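Local coordinates for VOC domain-containing protein (Streptococcus mutans, PDB 3L7T) that binds zinc on a glyoxalase-type (VOC) fold and may act as a lactoylglutathione lyase, at residues K39-K44 and E55-K60; D91-R96 and E107-D112; D17-F22 and D124-P129; V13-K18 and N59-S64. All blocks are in the same frame, centred on the assembly; numbering follows the deposited sequence.

The chain holds two four-stranded mixed sheets of strand order 1-4-3-2, each with a helix after its first strand, the paired beta-alpha-beta-beta-beta plan of VOC proteins. Contacts 1 and 4 lie at the first sheet, their centres about 9 Å apart, and share Asn-59 and Lys-60. Contact 2 stands apart at the second sheet's outer strand, its centre about 32 Å from contact 1. Along the chain, contacts 4 and 3 start together and contact 3 closes last. Centred about 11 Å from contact 4, contact 3 ties helix 16-26 to the turn between strands 118-123 and 129-133 and so joins the two halves, while contact 1 holds the zinc ligand Glu-55.

Contact 1: residues K39-K44 and E55-K60; sequences KRHDYK and EIFGNK
Strands 42-49 and 52-58 form a beta hairpin in the zinc-binding sheet of this VOC fold, and near its open end Tyr-43 pairs with Gly-58 and Lys-44 with Phe-57. The two short strand segments run antiparallel at 165°. Tyr-43 and Gly-58 are the hydrogen-bonded pair, with Tyr-43 N at 3.0 Å from Gly-58 O and Gly-58 N at 3.1 Å from Tyr-43 O. Lys-44 and Phe-57, the next and non-hydrogen-bonded pair, share one face of the sheet: the lysine chain runs beside the aromatic side chain in the same direction, its CG over the ring face at 4.1 Å from the centroid. A bend at the last torsion (chi4 -86°) then swings Lys-44 NZ to 3.1 Å from Glu-55 OE2, a weak hydrogen bond within a salt bridge; Asp-46 is the stronger partner. Glu-55 itself binds the zinc ion with His-8 and packs on His-84 of the second subunit. At the start of the strand, His-41 and Asp-42 both face Arg-37 in a classic beta bulge. The Asp-42 carboxylate lies stacked on the Asn-59 amide, their planes 10° apart. Across one face of the Tyr-43 ring, Lys-60 passes at about a right angle, with CE 3.9 Å from the centroid. Water 2 sits 2.7 Å from Tyr-43 OH, at the ring's edge, and weakly accepts from Lys-60 NZ.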
loop_
_atom_site.group_PDB
_atom_site.type_symbol
_atom_site.label_atom_id
_atom_site.label_comp_id
_atom_site.label_asym_id
_atom_site.label_seq_id
_atom_site.Cartn_x
_atom_site.Cartn_y
_atom_site.Cartn_z
ATOM N N LYS A 39 -6.781 -15.475 15.884
ATOM C CA LYS A 39 -5.355 -15.629 15.803
ATOM C C LYS A 39 -4.769 -15.785 14.391
ATOM O O LYS A 39 -3.955 -14.961 13.961
ATOM C CB LYS A 39 -4.895 -16.707 16.746
ATOM C CG LYS A 39 -5.248 -18.064 16.391
ATOM C CD LYS A 39 -4.634 -19.001 17.426
ATOM C CE LYS A 39 -5.228 -20.402 17.434
ATOM N NZ LYS A 39 -4.329 -21.429 16.860
ATOM N N ARG A 40 -5.172 -16.795 13.655
ATOM C CA ARG A 40 -4.637 -16.899 12.335
ATOM C C ARG A 40 -4.570 -15.521 11.698
ATOM O O ARG A 40 -3.515 -15.045 11.374
ATOM C CB ARG A 40 -5.402 -17.854 11.457
ATOM C CG ARG A 40 -4.850 -17.884 10.075
ATOM C CD ARG A 40 -4.787 -19.253 9.551
ATOM N NE ARG A 40 -6.086 -19.887 9.580
ATOM C CZ ARG A 40 -7.034 -19.698 8.682
ATOM N NH1 ARG A 40 -6.857 -18.869 7.692
ATOM N NH2 ARG A 40 -8.152 -20.339 8.790
ATOM N N HIS A 41 -5.706 -14.886 11.514
ATOM C CA HIS A 41 -5.687 -13.535 10.946
ATOM C C HIS A 41 -6.727 -12.596 11.535
ATOM O O HIS A 41 -6.996 -11.547 10.961
ATOM C CB HIS A 41 -5.778 -13.566 9.413
ATOM C CG HIS A 41 -7.112 -14.002 8.884
ATOM N ND1 HIS A 41 -8.299 -13.415 9.273
ATOM C CD2 HIS A 41 -7.434 -14.892 7.917
ATOM C CE1 HIS A 41 -9.295 -13.957 8.601
ATOM N NE2 HIS A 41 -8.799 -14.868 7.782
ATOM N N ASP A 42 -7.301 -12.965 12.685
ATOM C CA ASP A 42 -8.370 -12.159 13.285
ATOM C C ASP A 42 -9.388 -11.771 12.221
ATOM O O ASP A 42 -9.834 -12.666 11.472
ATOM C CB ASP A 42 -7.772 -10.976 14.042
ATOM C CG ASP A 42 -6.857 -11.435 15.178
ATOM O OD1 ASP A 42 -7.239 -12.418 15.859
ATOM O OD2 ASP A 42 -5.738 -10.875 15.337
ATOM N N TYR A 43 -9.805 -10.497 12.153
ATOM C CA TYR A 43 -10.827 -10.118 11.168
ATOM C C TYR A 43 -10.148 -9.668 9.909
ATOM O O TYR A 43 -9.171 -8.890 9.955
ATOM C CB TYR A 43 -11.745 -8.987 11.684
ATOM C CG TYR A 43 -12.580 -9.447 12.866
ATOM C CD1 TYR A 43 -13.819 -10.046 12.659
ATOM C CD2 TYR A 43 -12.132 -9.283 14.161
ATOM C CE1 TYR A 43 -14.605 -10.463 13.706
ATOM C CE2 TYR A 43 -12.904 -9.737 15.239
ATOM C CZ TYR A 43 -14.116 -10.348 14.990
ATOM O OH TYR A 43 -14.901 -10.782 16.040
ATOM N N LYS A 44 -10.609 -10.226 8.793
ATOM C CA LYS A 44 -10.120 -9.831 7.491
ATOM C C LYS A 44 -11.304 -9.345 6.676
ATOM O O LYS A 44 -12.294 -10.061 6.512
ATOM C CB LYS A 44 -9.454 -11.027 6.793
ATOM C CG LYS A 44 -8.904 -10.694 5.381
ATOM C CD LYS A 44 -8.294 -11.926 4.677
ATOM C CE LYS A 44 -7.688 -11.535 3.333
ATOM N NZ LYS A 44 -8.690 -11.533 2.205
ATOM N N GLU A 55 -7.661 -5.095 1.524
ATOM C CA GLU A 55 -7.836 -6.104 2.558
ATOM C C GLU A 55 -7.534 -5.447 3.878
ATOM O O GLU A 55 -6.392 -5.102 4.133
ATOM C CB GLU A 55 -6.839 -7.252 2.379
ATOM C CG GLU A 55 -7.081 -8.137 1.185
ATOM C CD GLU A 55 -6.209 -9.378 1.215
ATOM O OE1 GLU A 55 -5.175 -9.370 1.943
ATOM O OE2 GLU A 55 -6.477 -10.267 0.377
ATOM N N ILE A 56 -8.536 -5.282 4.723
ATOM C CA ILE A 56 -8.317 -4.669 6.022
ATOM C C ILE A 56 -8.171 -5.769 7.091
ATOM O O ILE A 56 -9.070 -6.612 7.251
ATOM C CB ILE A 56 -9.466 -3.731 6.375
ATOM C CG1 ILE A 56 -9.765 -2.737 5.242
ATOM C CG2 ILE A 56 -9.198 -3.024 7.700
ATOM C CD1 ILE A 56 -8.668 -1.808 4.919
ATOM N N PHE A 57 -7.078 -5.724 7.850
ATOM C CA PHE A 57 -6.848 -6.703 8.905
ATOM C C PHE A 57 -6.862 -6.005 10.233
ATOM O O PHE A 57 -6.149 -5.040 10.424
ATOM C CB PHE A 57 -5.486 -7.370 8.753
ATOM C CG PHE A 57 -5.399 -8.328 7.597
ATOM C CD1 PHE A 57 -5.639 -9.685 7.781
ATOM C CD2 PHE A 57 -4.962 -7.885 6.355
ATOM C CE1 PHE A 57 -5.482 -10.600 6.735
ATOM C CE2 PHE A 57 -4.764 -8.796 5.304
ATOM C CZ PHE A 57 -5.047 -10.155 5.506
ATOM N N GLY A 58 -7.588 -6.540 11.202
ATOM C CA GLY A 58 -7.494 -5.940 12.530
ATOM C C GLY A 58 -8.259 -6.826 13.467
ATOM O O GLY A 58 -8.763 -7.876 13.075
ATOM N N ASN A 59 -8.344 -6.379 14.697
ATOM C CA ASN A 59 -9.063 -7.136 15.702
ATOM C C ASN A 59 -9.917 -6.173 16.515
ATOM O O ASN A 59 -9.671 -4.971 16.532
ATOM C CB ASN A 59 -8.084 -7.901 16.589
ATOM C CG ASN A 59 -8.770 -8.976 17.422
ATOM O OD1 ASN A 59 -9.936 -9.258 17.213
ATOM N ND2 ASN A 59 -8.036 -9.589 18.358
ATOM N N LYS A 60 -10.990 -6.692 17.112
ATOM C CA LYS A 60 -11.960 -5.852 17.805
ATOM C C LYS A 60 -11.466 -5.727 19.241
ATOM O O LYS A 60 -10.862 -6.665 19.734
ATOM C CB LYS A 60 -13.317 -6.563 17.808
ATOM C CG LYS A 60 -14.042 -6.481 16.508
ATOM C CD LYS A 60 -15.287 -7.327 16.492
ATOM C CE LYS A 60 -15.923 -7.245 15.122
ATOM N NZ LYS A 60 -17.221 -7.979 15.030
HETATM O O HOH W 1 -10.342 -12.136 16.666
HETATM O O HOH W 2 -17.500 -11.280 15.759
#

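Contact 2: residues D91-R96 and E107-D112; sequences DVEASR and EEVRYD
With CG trans to the backbone N (chi1 177°) and the chain straight as far as NE, Arg-96 reaches from helix 92-102 to the carbonyl of Glu-107. Its NE donates to Glu-107 O over 2.8 Å; the oxygen is near the edge of the guanidinium, somewhat tilted from its plane, while the donor stands 55° above the plane of the carbonyl. On the way, Arg-96 CD passes 3.6 Å from Val-109 CG2. That methyl group is the meeting point of the contact: Val-92 CG1 comes to 4.0 Å from Val-109 CG2, and Glu-93, bent at chi2 (66°), crosses the valine at about a right angle with OE2 at 3.3 Å from the same CG2. The other carboxylate oxygen, Glu-93 OE1, has a long, weak ion pair with Lys-118. Since NH2 of Arg-96 also donates to Val-106 O, one guanidinium holds two successive carbonyls of the chain leading to outer strand 110-111. Glu-108 OE2 lies 6.9 Å from Arg-96 NH2, and the two carbonyl dipoles would probably stabilise the guanidinium charge.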
loop_
_atom_site.group_PDB
_atom_site.type_symbol
_atom_site.label_atom_id
_atom_site.label_comp_id
_atom_site.label_asym_id
_atom_site.label_seq_id
_atom_site.Cartn_x
_atom_site.Cartn_y
_atom_site.Cartn_z
ATOM N N ASP A 91 -13.689 15.013 -8.832
ATOM C CA ASP A 91 -13.714 16.381 -8.326
ATOM C C ASP A 91 -13.150 16.398 -6.903
ATOM O O ASP A 91 -13.858 16.056 -5.962
ATOM C CB ASP A 91 -15.164 16.895 -8.315
ATOM C CG ASP A 91 -15.273 18.371 -7.953
ATOM O OD1 ASP A 91 -14.271 18.980 -7.528
ATOM O OD2 ASP A 91 -16.383 18.932 -8.095
ATOM N N VAL A 92 -11.861 16.692 -6.777
ATOM C CA VAL A 92 -11.182 16.743 -5.455
ATOM C C VAL A 92 -11.836 17.784 -4.532
ATOM O O VAL A 92 -12.025 17.551 -3.342
ATOM C CB VAL A 92 -9.660 17.008 -5.615
ATOM C CG1 VAL A 92 -9.019 17.488 -4.293
ATOM C CG2 VAL A 92 -8.936 15.751 -6.131
ATOM N N GLU A 93 -12.212 18.924 -5.104
ATOM C CA GLU A 93 -12.748 20.019 -4.320
ATOM C C GLU A 93 -13.999 19.570 -3.581
ATOM O O GLU A 93 -14.094 19.698 -2.350
ATOM C CB GLU A 93 -13.065 21.209 -5.235
ATOM C CG GLU A 93 -12.905 22.582 -4.580
ATOM C CD GLU A 93 -11.461 22.926 -4.211
ATOM O OE1 GLU A 93 -10.639 23.216 -5.119
ATOM O OE2 GLU A 93 -11.159 22.962 -2.997
ATOM N N ALA A 94 -14.919 18.986 -4.343
ATOM C CA ALA A 94 -16.181 18.513 -3.830
ATOM C C ALA A 94 -15.999 17.331 -2.874
ATOM O O ALA A 94 -16.566 17.315 -1.772
ATOM C CB ALA A 94 -17.105 18.144 -4.991
ATOM N N SER A 95 -15.198 16.350 -3.300
ATOM C CA SER A 95 -14.893 15.192 -2.467
ATOM C C SER A 95 -14.335 15.608 -1.128
ATOM O O SER A 95 -14.743 15.068 -0.088
ATOM C CB SER A 95 -13.894 14.270 -3.164
ATOM O OG SER A 95 -14.503 13.538 -4.208
ATOM N N ARG A 96 -13.405 16.568 -1.144
ATOM C CA ARG A 96 -12.891 17.149 0.094
ATOM C C ARG A 96 -13.996 17.773 0.950
ATOM O O ARG A 96 -14.013 17.578 2.157
ATOM C CB ARG A 96 -11.783 18.177 -0.192
ATOM C CG ARG A 96 -11.239 18.894 1.032
ATOM C CD ARG A 96 -10.093 19.863 0.657
ATOM N NE ARG A 96 -9.455 20.428 1.847
ATOM C CZ ARG A 96 -9.838 21.547 2.463
ATOM N NH1 ARG A 96 -10.846 22.265 1.998
ATOM N NH2 ARG A 96 -9.236 21.921 3.589
ATOM N N GLU A 107 -6.665 18.000 4.500
ATOM C CA GLU A 107 -5.716 19.098 4.293
ATOM C C GLU A 107 -6.020 19.888 3.012
ATOM O O GLU A 107 -6.799 19.448 2.151
ATOM C CB GLU A 107 -4.274 18.562 4.333
ATOM C CG GLU A 107 -3.926 17.974 5.715
ATOM C CD GLU A 107 -2.496 17.439 5.837
ATOM O OE1 GLU A 107 -1.821 17.262 4.795
ATOM O OE2 GLU A 107 -2.064 17.154 6.984
ATOM N N GLU A 108 -5.483 21.104 2.922
ATOM C CA GLU A 108 -5.793 21.989 1.800
ATOM C C GLU A 108 -5.571 21.265 0.490
ATOM O O GLU A 108 -4.587 20.546 0.329
ATOM C CB GLU A 108 -4.854 23.193 1.773
ATOM C CG GLU A 108 -5.243 24.347 2.632
ATOM C CD GLU A 108 -4.260 25.492 2.476
ATOM O OE1 GLU A 108 -4.181 26.061 1.362
ATOM O OE2 GLU A 108 -3.495 25.730 3.433
ATOM N N VAL A 109 -6.346 21.656 -0.502
ATOM C CA VAL A 109 -6.112 21.217 -1.860
ATOM C C VAL A 109 -4.775 21.741 -2.381
ATOM O O VAL A 109 -4.535 22.957 -2.403
ATOM C CB VAL A 109 -7.250 21.672 -2.775
ATOM C CG1 VAL A 109 -6.921 21.381 -4.221
ATOM C CG2 VAL A 109 -8.549 20.997 -2.360
ATOM N N ARG A 110 -3.922 20.827 -2.832
ATOM C CA ARG A 110 -2.711 21.207 -3.525
ATOM C C ARG A 110 -2.664 20.601 -4.915
ATOM O O ARG A 110 -3.601 19.929 -5.337
ATOM C CB ARG A 110 -1.475 20.818 -2.734
ATOM C CG ARG A 110 -1.535 19.465 -2.088
ATOM C CD ARG A 110 -0.739 19.472 -0.783
ATOM N NE ARG A 110 0.348 20.452 -0.809
ATOM C CZ ARG A 110 1.617 20.148 -1.073
ATOM N NH1 ARG A 110 1.955 18.890 -1.333
ATOM N NH2 ARG A 110 2.551 21.094 -1.070
ATOM N N TYR A 111 -1.644 20.936 -5.671
ATOM C CA TYR A 111 -1.556 20.517 -7.046
ATOM C C TYR A 111 -0.397 19.542 -7.231
ATOM O O TYR A 111 0.616 19.697 -6.649
ATOM C CB TYR A 111 -1.439 21.726 -7.981
ATOM C CG TYR A 111 -2.573 22.683 -7.860
ATOM C CD1 TYR A 111 -3.608 22.659 -8.748
ATOM C CD2 TYR A 111 -2.626 23.585 -6.839
ATOM C CE1 TYR A 111 -4.648 23.501 -8.635
ATOM C CE2 TYR A 111 -3.665 24.426 -6.712
ATOM C CZ TYR A 111 -4.682 24.386 -7.610
ATOM O OH TYR A 111 -5.721 25.253 -7.472
ATOM N N ASP A 112 -0.591 18.517 -8.032
ATOM C CA ASP A 112 0.431 17.502 -8.248
ATOM C C ASP A 112 1.633 18.175 -8.864
ATOM O O ASP A 112 1.497 19.019 -9.707
ATOM C CB ASP A 112 -0.084 16.392 -9.160
ATOM C CG ASP A 112 0.863 15.261 -9.284
ATOM O OD1 ASP A 112 1.975 15.459 -9.705
ATOM O OD2 ASP A 112 0.510 14.143 -8.973
#

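Contact 3: residues D17-F22 and D124-P129; sequences DKSYEF and DPDGLP
Asp-124 sets its backbone over the ring of Phe-22, whose CG lies opposite the backbone N (chi1 178°), sending the ring from helix 16-26 to the turn; Asp-124 CA is 4.0 Å from the ring centroid and CB 3.5 Å from Phe-22 CE2. The carboxylate stands at about a right angle to the ring, and OD1 turns back to hold the turn that follows. Pro-125 continues the cover: its CD sits over the same ring, 3.7 Å from the centroid in a CH-pi contact. Asp-126 gives its N to Asp-124 OD1 over 2.7 Å, an Asx turn; its OD2 is linked to Ser-19 OG by waters 3 and 4, each of which donates to the carboxylate, and its OD1 is hydrogen-bonded to Ser-14 OG. Gly-127, at positive phi, ends the type I turn with its N hydrogen-bonded to Asp-124 O. Leu-128 N then meets Asp-124 OD1 at 2.9 Å, from the face of the carboxylate opposite to that used by Asp-126 N, so two bonds fix this oxygen. The turn thus links strands 118-123 and 129-133 and packs against helix 16-26, whose Phe-22 also touches Phe-122 and Leu-130 of those strands, while Leu-128 touches Leu-82 of the second subunit.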
loop_
_atom_site.group_PDB
_atom_site.type_symbol
_atom_site.label_atom_id
_atom_site.label_comp_id
_atom_site.label_asym_id
_atom_site.label_seq_id
_atom_site.Cartn_x
_atom_site.Cartn_y
_atom_site.Cartn_z
ATOM N N ASP A 17 -13.646 -2.243 14.677
ATOM C CA ASP A 17 -14.948 -1.611 14.546
ATOM C C ASP A 17 -14.859 -0.166 14.074
ATOM O O ASP A 17 -15.706 0.300 13.303
ATOM C CB ASP A 17 -15.736 -1.674 15.863
ATOM C CG ASP A 17 -16.160 -3.077 16.227
ATOM O OD1 ASP A 17 -16.383 -3.911 15.328
ATOM O OD2 ASP A 17 -16.216 -3.362 17.440
ATOM N N LYS A 18 -13.865 0.558 14.569
ATOM C CA LYS A 18 -13.755 1.962 14.258
ATOM C C LYS A 18 -13.307 2.104 12.798
ATOM O O LYS A 18 -13.781 2.973 12.074
ATOM C CB LYS A 18 -12.746 2.648 15.181
ATOM C CG LYS A 18 -13.294 2.958 16.569
ATOM C CD LYS A 18 -12.368 3.874 17.356
ATOM C CE LYS A 18 -13.168 4.866 18.177
ATOM N NZ LYS A 18 -14.283 4.157 18.853
ATOM N N SER A 19 -12.440 1.197 12.358
ATOM C CA SER A 19 -11.946 1.259 10.977
ATOM C C SER A 19 -12.971 0.723 9.990
ATOM O O SER A 19 -13.052 1.192 8.867
ATOM C CB SER A 19 -10.616 0.526 10.850
ATOM O OG SER A 19 -9.660 1.199 11.639
ATOM N N TYR A 20 -13.808 -0.202 10.437
ATOM C CA TYR A 20 -14.894 -0.701 9.601
ATOM C C TYR A 20 -15.857 0.461 9.367
ATOM O O TYR A 20 -16.274 0.729 8.242
ATOM C CB TYR A 20 -15.634 -1.836 10.325
ATOM C CG TYR A 20 -16.776 -2.403 9.516
ATOM C CD1 TYR A 20 -16.680 -3.662 8.942
ATOM C CD2 TYR A 20 -17.962 -1.699 9.372
ATOM C CE1 TYR A 20 -17.739 -4.200 8.196
ATOM C CE2 TYR A 20 -19.019 -2.214 8.590
ATOM C CZ TYR A 20 -18.888 -3.447 8.017
ATOM O OH TYR A 20 -19.947 -3.951 7.287
ATOM N N GLU A 21 -16.201 1.162 10.439
ATOM C CA GLU A 21 -17.010 2.382 10.303
ATOM C C GLU A 21 -16.408 3.393 9.295
ATOM O O GLU A 21 -17.100 3.891 8.397
ATOM C CB GLU A 21 -17.183 3.033 11.689
ATOM C CG GLU A 21 -17.740 4.465 11.681
ATOM C CD GLU A 21 -19.177 4.561 11.152
ATOM O OE1 GLU A 21 -19.956 3.602 11.338
ATOM O OE2 GLU A 21 -19.513 5.594 10.527
ATOM N N PHE A 22 -15.114 3.668 9.421
ATOM C CA PHE A 22 -14.452 4.634 8.552
ATOM C C PHE A 22 -14.515 4.197 7.080
ATOM O O PHE A 22 -15.003 4.926 6.221
ATOM C CB PHE A 22 -12.996 4.821 9.007
ATOM C CG PHE A 22 -12.193 5.772 8.147
ATOM C CD1 PHE A 22 -12.261 7.150 8.367
ATOM C CD2 PHE A 22 -11.337 5.301 7.148
ATOM C CE1 PHE A 22 -11.461 8.027 7.636
ATOM C CE2 PHE A 22 -10.544 6.175 6.420
ATOM C CZ PHE A 22 -10.641 7.542 6.623
ATOM N N ASP A 124 -6.706 7.943 7.850
ATOM C CA ASP A 124 -7.572 6.955 8.444
ATOM C C ASP A 124 -7.389 7.036 9.961
ATOM O O ASP A 124 -6.566 7.839 10.436
ATOM C CB ASP A 124 -7.348 5.550 7.826
ATOM C CG ASP A 124 -6.355 4.672 8.584
ATOM O OD1 ASP A 124 -5.510 5.163 9.392
ATOM O OD2 ASP A 124 -6.376 3.434 8.274
ATOM N N PRO A 125 -8.240 6.332 10.714
ATOM C CA PRO A 125 -8.200 6.433 12.171
ATOM C C PRO A 125 -6.840 6.131 12.794
ATOM O O PRO A 125 -6.589 6.542 13.935
ATOM C CB PRO A 125 -9.245 5.397 12.625
ATOM C CG PRO A 125 -10.215 5.349 11.481
ATOM C CD PRO A 125 -9.357 5.494 10.248
ATOM N N ASP A 126 -5.984 5.395 12.086
ATOM C CA ASP A 126 -4.631 5.047 12.558
ATOM C C ASP A 126 -3.546 5.889 11.892
ATOM O O ASP A 126 -2.349 5.588 12.015
ATOM C CB ASP A 126 -4.363 3.562 12.371
ATOM C CG ASP A 126 -5.229 2.704 13.297
ATOM O OD1 ASP A 126 -5.130 2.919 14.518
ATOM O OD2 ASP A 126 -6.115 1.947 12.825
ATOM N N GLY A 127 -3.968 7.013 11.314
ATOM C CA GLY A 127 -3.054 7.993 10.710
ATOM C C GLY A 127 -2.470 7.572 9.359
ATOM O O GLY A 127 -1.427 8.094 8.922
ATOM N N LEU A 128 -3.100 6.593 8.718
ATOM C CA LEU A 128 -2.604 6.138 7.398
ATOM C C LEU A 128 -2.943 7.265 6.397
ATOM O O LEU A 128 -4.112 7.646 6.280
ATOM C CB LEU A 128 -3.360 4.876 6.995
ATOM C CG LEU A 128 -3.044 4.336 5.590
ATOM C CD1 LEU A 128 -1.546 4.076 5.544
ATOM C CD2 LEU A 128 -3.862 3.056 5.327
ATOM N N PRO A 129 -1.932 7.833 5.714
ATOM C CA PRO A 129 -2.272 8.898 4.751
ATOM C C PRO A 129 -2.992 8.347 3.502
ATOM O O PRO A 129 -2.515 7.383 2.877
ATOM C CB PRO A 129 -0.912 9.476 4.340
ATOM C CG PRO A 129 0.058 9.059 5.414
ATOM C CD PRO A 129 -0.485 7.672 5.877
HETATM O O HOH W 3 -7.525 2.625 10.575
HETATM O O HOH W 4 -8.379 1.807 14.180
#

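Contact 4: residues V13-K18 and N59-S64; sequences VSDYDK and NKLTDS
The ring of Tyr-16 meets Lys-60 obliquely, with Lys-60 CE 3.7 Å from Tyr-16 CD2, and also stacks with the ring of Tyr-43; Tyr-16 OH is hydrogen-bonded to Glu-34. The Asn-59 amide donates from ND2, in its own plane, to Asp-63 OD2 at 3.1 Å, bracing the type I turn of residues 60-63. A third flat group, the Asp-15 carboxylate, crosses Leu-61 at about a right angle, with Asp-15 OD2 3.3 Å from both Leu-61 CD1 and Leu-61 CD2. Asp-15 is the helix N-cap; with CG opposite the backbone N (chi1 -178°), its OD1 accepts from Lys-18 N at 2.9 Å, from above the carboxylate plane. Water 6 joins that same oxygen to Leu-61 N. The direct backbone link is Tyr-16 N to Asn-59 O, 3.0 Å, and water 5 adds a second tie by donating to Val-13 O while accepting from Asn-59 N. Asp-17 OD1 stays 4.2 Å from Lys-60 NZ, too far for a salt bridge. Two N-H groups at the start of helix 16-26, those of Tyr-16 and Lys-18, thus find acceptors in a loop carbonyl and a side-chain cap, and the Asp-15 carboxylate would probably offset the partial positive charge of this helix end.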
loop_
_atom_site.group_PDB
_atom_site.type_symbol
_atom_site.label_atom_id
_atom_site.label_comp_id
_atom_site.label_asym_id
_atom_site.label_seq_id
_atom_site.Cartn_x
_atom_site.Cartn_y
_atom_site.Cartn_z
ATOM N N VAL A 13 -5.192 -2.230 10.978
ATOM C CA VAL A 13 -5.869 -1.187 11.744
ATOM C C VAL A 13 -5.853 -1.622 13.220
ATOM O O VAL A 13 -5.612 -2.795 13.507
ATOM C CB VAL A 13 -7.330 -0.946 11.278
ATOM C CG1 VAL A 13 -7.373 -0.508 9.779
ATOM C CG2 VAL A 13 -8.207 -2.186 11.517
ATOM N N SER A 14 -5.907 -0.650 14.120
ATOM C CA SER A 14 -5.821 -0.951 15.550
ATOM C C SER A 14 -7.195 -1.370 16.098
ATOM O O SER A 14 -7.277 -2.224 16.982
ATOM C CB SER A 14 -5.229 0.244 16.341
ATOM O OG SER A 14 -6.136 1.355 16.353
ATOM N N ASP A 15 -8.243 -0.672 15.673
ATOM C CA ASP A 15 -9.572 -0.898 16.223
ATOM C C ASP A 15 -10.489 -1.302 15.082
ATOM O O ASP A 15 -10.912 -0.457 14.303
ATOM C CB ASP A 15 -10.094 0.393 16.889
ATOM C CG ASP A 15 -11.465 0.217 17.527
ATOM O OD1 ASP A 15 -12.381 -0.356 16.884
ATOM O OD2 ASP A 15 -11.658 0.737 18.648
ATOM N N TYR A 16 -10.766 -2.597 14.966
ATOM C CA TYR A 16 -11.501 -3.099 13.818
ATOM C C TYR A 16 -12.855 -2.404 13.610
ATOM O O TYR A 16 -13.184 -2.026 12.501
ATOM C CB TYR A 16 -11.626 -4.628 13.877
ATOM C CG TYR A 16 -12.329 -5.213 12.685
ATOM C CD1 TYR A 16 -11.689 -5.297 11.449
ATOM C CD2 TYR A 16 -13.691 -5.464 12.728
ATOM C CE1 TYR A 16 -12.348 -5.769 10.358
ATOM C CE2 TYR A 16 -14.350 -5.960 11.646
ATOM C CZ TYR A 16 -13.685 -6.113 10.456
ATOM O OH TYR A 16 -14.409 -6.593 9.372
ATOM N N ASP A 17 -13.646 -2.243 14.677
ATOM C CA ASP A 17 -14.948 -1.611 14.546
ATOM C C ASP A 17 -14.859 -0.166 14.074
ATOM O O ASP A 17 -15.706 0.300 13.303
ATOM C CB ASP A 17 -15.736 -1.674 15.863
ATOM C CG ASP A 17 -16.160 -3.077 16.227
ATOM O OD1 ASP A 17 -16.383 -3.911 15.328
ATOM O OD2 ASP A 17 -16.216 -3.362 17.440
ATOM N N LYS A 18 -13.865 0.558 14.569
ATOM C CA LYS A 18 -13.755 1.962 14.258
ATOM C C LYS A 18 -13.307 2.104 12.798
ATOM O O LYS A 18 -13.781 2.973 12.074
ATOM C CB LYS A 18 -12.746 2.648 15.181
ATOM C CG LYS A 18 -13.294 2.958 16.569
ATOM C CD LYS A 18 -12.368 3.874 17.356
ATOM C CE LYS A 18 -13.168 4.866 18.177
ATOM N NZ LYS A 18 -14.283 4.157 18.853
ATOM N N ASN A 59 -8.344 -6.379 14.697
ATOM C CA ASN A 59 -9.063 -7.136 15.702
ATOM C C ASN A 59 -9.917 -6.173 16.515
ATOM O O ASN A 59 -9.671 -4.971 16.532
ATOM C CB ASN A 59 -8.084 -7.901 16.589
ATOM C CG ASN A 59 -8.770 -8.976 17.422
ATOM O OD1 ASN A 59 -9.936 -9.258 17.213
ATOM N ND2 ASN A 59 -8.036 -9.589 18.358
ATOM N N LYS A 60 -10.990 -6.692 17.112
ATOM C CA LYS A 60 -11.960 -5.852 17.805
ATOM C C LYS A 60 -11.466 -5.727 19.241
ATOM O O LYS A 60 -10.862 -6.665 19.734
ATOM C CB LYS A 60 -13.317 -6.563 17.808
ATOM C CG LYS A 60 -14.042 -6.481 16.508
ATOM C CD LYS A 60 -15.287 -7.327 16.492
ATOM C CE LYS A 60 -15.923 -7.245 15.122
ATOM N NZ LYS A 60 -17.221 -7.979 15.030
ATOM N N LEU A 61 -11.700 -4.579 19.882
ATOM C CA LEU A 61 -11.139 -4.311 21.224
ATOM C C LEU A 61 -11.773 -5.233 22.262
ATOM O O LEU A 61 -11.182 -5.512 23.301
ATOM C CB LEU A 61 -11.388 -2.856 21.635
ATOM C CG LEU A 61 -10.351 -1.764 21.344
ATOM C CD1 LEU A 61 -9.860 -1.785 19.906
ATOM C CD2 LEU A 61 -10.986 -0.400 21.667
ATOM N N THR A 62 -12.966 -5.716 21.947
ATOM C CA THR A 62 -13.703 -6.628 22.806
ATOM C C THR A 62 -13.236 -8.078 22.669
ATOM O O THR A 62 -13.590 -8.909 23.496
ATOM C CB THR A 62 -15.216 -6.575 22.500
ATOM O OG1 THR A 62 -15.439 -6.842 21.110
ATOM C CG2 THR A 62 -15.794 -5.209 22.829
ATOM N N ASP A 63 -12.491 -8.396 21.606
ATOM C CA ASP A 63 -11.997 -9.762 21.404
ATOM C C ASP A 63 -11.160 -10.187 22.601
ATOM O O ASP A 63 -10.373 -9.399 23.132
ATOM C CB ASP A 63 -11.150 -9.865 20.135
ATOM C CG ASP A 63 -10.808 -11.313 19.767
ATOM O OD1 ASP A 63 -11.689 -12.010 19.222
ATOM O OD2 ASP A 63 -9.643 -11.734 19.963
ATOM N N SER A 64 -11.299 -11.442 23.005
ATOM C CA SER A 64 -10.659 -11.894 24.235
ATOM C C SER A 64 -9.134 -11.956 24.121
ATOM O O SER A 64 -8.433 -11.918 25.139
ATOM C CB SER A 64 -11.228 -13.240 24.687
ATOM O OG SER A 64 -10.820 -14.272 23.811
HETATM O O HOH W 5 -6.278 -4.488 15.688
HETATM O O HOH W 6 -12.993 -2.914 17.685
#